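Local coordinates for protein induced by osmotic stress (Scheffersomyces stipitis, PDB 5YWN) that probably reduces carbonyl compounds, including haloketones, to alcohols with NADPH as cofactor, as an extended short-chain dehydrogenase/reductase, at residues V120-S125 with F169-A174. The protein carries 1 engineered substitution. Numbering follows the deposited sequence.
With NAP (NADP nicotinamide-adenine-dinucleotide phosphate), chain B.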
# COMPACT_ATOMS: atom_id res chain seq x y z
N VAL A 120 -5.17 13.43 -7.91
CA VAL A 120 -4.34 12.28 -8.04
C VAL A 120 -3.69 11.93 -6.69
O VAL A 120 -3.19 12.80 -6.00
CB VAL A 120 -3.28 12.46 -9.10
CG1 VAL A 120 -2.31 11.30 -9.11
CG2 VAL A 120 -3.88 12.77 -10.47
N VAL A 121 -3.72 10.66 -6.36
CA VAL A 121 -3.08 10.15 -5.18
C VAL A 121 -2.07 9.11 -5.59
O VAL A 121 -2.38 8.18 -6.25
CB VAL A 121 -4.06 9.52 -4.18
CG1 VAL A 121 -3.38 9.10 -2.92
CG2 VAL A 121 -5.25 10.35 -3.93
N TYR A 122 -0.85 9.30 -5.15
CA TYR A 122 0.16 8.33 -5.39
C TYR A 122 0.42 7.50 -4.13
O TYR A 122 0.63 8.03 -3.10
CB TYR A 122 1.44 8.98 -5.85
CG TYR A 122 2.56 8.02 -6.00
CD1 TYR A 122 2.52 7.05 -6.95
CD2 TYR A 122 3.61 8.03 -5.14
CE1 TYR A 122 3.51 6.15 -7.09
CE2 TYR A 122 4.61 7.14 -5.26
CZ TYR A 122 4.53 6.18 -6.24
OH TYR A 122 5.47 5.28 -6.37
N THR A 123 0.40 6.20 -4.27
CA THR A 123 0.68 5.32 -3.16
C THR A 123 2.22 5.15 -3.04
O THR A 123 2.82 4.46 -3.74
CB THR A 123 0.01 3.92 -3.27
OG1 THR A 123 -1.35 4.00 -3.58
CG2 THR A 123 0.23 3.11 -2.00
N SER A 124 2.78 5.84 -2.08
CA SER A 124 4.19 5.76 -1.82
C SER A 124 4.42 4.75 -0.70
O SER A 124 3.77 3.77 -0.66
CB SER A 124 4.78 7.12 -1.48
OG SER A 124 6.14 7.17 -1.60
N SER A 125 5.43 5.00 0.12
CA SER A 125 5.79 4.17 1.22
C SER A 125 6.72 4.87 2.21
O SER A 125 7.42 5.76 1.86
CB SER A 125 6.44 2.89 0.73
OG SER A 125 6.96 2.15 1.75
N PHE A 169 12.22 7.56 -5.63
CA PHE A 169 12.32 8.18 -6.94
C PHE A 169 11.02 8.42 -7.71
O PHE A 169 10.84 9.44 -8.25
CB PHE A 169 13.45 7.58 -7.78
CG PHE A 169 14.78 7.71 -7.12
CD1 PHE A 169 15.36 8.92 -7.00
CD2 PHE A 169 15.36 6.66 -6.53
CE1 PHE A 169 16.55 9.06 -6.33
CE2 PHE A 169 16.54 6.79 -5.84
CZ PHE A 169 17.13 7.99 -5.74
N ALA A 170 10.13 7.48 -7.66
CA ALA A 170 8.82 7.68 -8.20
C ALA A 170 8.09 8.81 -7.50
O ALA A 170 7.62 9.63 -8.15
CB ALA A 170 8.03 6.43 -8.15
N GLU A 171 8.10 8.85 -6.18
CA GLU A 171 7.46 9.92 -5.44
C GLU A 171 8.06 11.31 -5.71
O GLU A 171 7.35 12.22 -5.93
CB GLU A 171 7.36 9.65 -3.94
CG GLU A 171 6.36 10.57 -3.23
CD GLU A 171 6.44 10.67 -1.71
OE1 GLU A 171 6.87 9.77 -1.05
OE2 GLU A 171 6.03 11.69 -1.22
N ARG A 172 9.37 11.39 -5.75
CA ARG A 172 10.06 12.60 -6.12
C ARG A 172 9.65 13.03 -7.54
O ARG A 172 9.40 14.14 -7.77
CB ARG A 172 11.55 12.42 -6.03
CG ARG A 172 12.17 12.45 -4.64
CD ARG A 172 13.67 12.29 -4.76
NE ARG A 172 14.40 12.04 -3.55
CZ ARG A 172 14.67 12.94 -2.63
NH1 ARG A 172 15.35 12.60 -1.59
NH2 ARG A 172 14.28 14.16 -2.76
N ALA A 173 9.56 12.10 -8.44
CA ALA A 173 9.16 12.35 -9.78
C ALA A 173 7.73 12.90 -9.85
O ALA A 173 7.49 13.80 -10.55
CB ALA A 173 9.31 11.13 -10.63
N ALA A 174 6.85 12.36 -9.05
CA ALA A 174 5.48 12.83 -8.99
C ALA A 174 5.42 14.30 -8.51
O ALA A 174 4.84 15.10 -9.15
CB ALA A 174 4.66 11.94 -8.10
PA NAP B . 0.82 -6.25 -4.13
O1A NAP B . -0.30 -6.87 -3.33
O2A NAP B . 1.81 -7.13 -4.85
O5B NAP B . 0.16 -5.24 -5.21
C5B NAP B . 0.89 -4.86 -6.37
C4B NAP B . -0.06 -4.78 -7.57
O4B NAP B . 0.49 -3.92 -8.57
C3B NAP B . -0.29 -6.14 -8.19
O3B NAP B . -1.67 -6.51 -8.12
C2B NAP B . 0.17 -6.03 -9.63
O2B NAP B . -0.91 -6.32 -10.53
C1B NAP B . 0.65 -4.60 -9.82
N9A NAP B . 2.08 -4.59 -10.22
C8A NAP B . 3.11 -5.01 -9.47
N7A NAP B . 4.28 -4.87 -10.14
C5A NAP B . 4.00 -4.34 -11.34
C6A NAP B . 4.78 -3.93 -12.54
N6A NAP B . 6.13 -4.07 -12.58
N1A NAP B . 4.10 -3.43 -13.59
C2A NAP B . 2.76 -3.29 -13.57
N3A NAP B . 2.00 -3.64 -12.52
C4A NAP B . 2.55 -4.16 -11.40
O3 NAP B . 1.64 -5.25 -3.17
PN NAP B . 0.89 -4.46 -1.98
O1N NAP B . 1.50 -4.90 -0.67
O2N NAP B . -0.60 -4.58 -2.20
O5D NAP B . 1.32 -2.93 -2.25
C5D NAP B . 0.40 -2.01 -2.84
C4D NAP B . 1.07 -0.66 -3.02
O4D NAP B . 1.20 0.01 -1.76
C3D NAP B . 2.47 -0.79 -3.61
O3D NAP B . 2.54 -0.17 -4.90
C2D NAP B . 3.41 -0.12 -2.64
O2D NAP B . 4.13 0.94 -3.27
C1D NAP B . 2.55 0.41 -1.51
N1N NAP B . 3.01 -0.12 -0.22
C2N NAP B . 2.48 -1.26 0.25
C3N NAP B . 2.91 -1.78 1.47
C7N NAP B . 2.31 -3.06 1.99
O7N NAP B . 2.85 -3.63 2.92
N7N NAP B . 1.20 -3.52 1.43
C4N NAP B . 3.88 -1.12 2.19
C5N NAP B . 4.41 0.06 1.68
C6N NAP B . 3.95 0.54 0.46
P2B NAP B . -1.16 -7.83 -11.04
O1X NAP B . -1.84 -7.65 -12.37
O2X NAP B . 0.23 -8.42 -11.12
O3X NAP B . -2.03 -8.44 -9.97
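Glu171 OE1 accepts two hydrogen bonds: Ser124 OG donates one over 2.8 Å, arriving from above the carboxylate plane, 37° out of it, and Asn191 ND2 supplies the second. The contact belongs to the Rossmann fold of this reductase, where helix 159-181 packs against the parallel sheet at the end of strand 119-123. Glu171 reaches across with CG anti to its own N (chi1 -164°) and the chain extended beyond, bringing the carboxylate up to Ser124. Its other oxygen, OE2, forms a salt bridge with Arg258 and takes a hydrogen bond from Trp175 NE1, so the buried charge is probably well compensated. A leucine in its place would probably leave Ser124 OG without its acceptor and the guanidinium of Arg258 without its counter-charge. From strand 119-123, the Tyr122 ring crosses the Glu171 side chain obliquely, its plane 43° from the carboxylate, with CE2 4.0 Å from Glu171 CB. The ring, with CG anti to the backbone N, carries its hydroxyl to Ala170, where OH lies 3.3 Å from the methyl CB; that hydroxyl also has a weak hydrogen bond to the cofactor-binding Lys167. Beyond the strand the backbone runs along NADP, Ser124 O standing 3.4 Å from C6N of the nicotinamide, and Ser125 OG comes within 3.3 Å of its C5N.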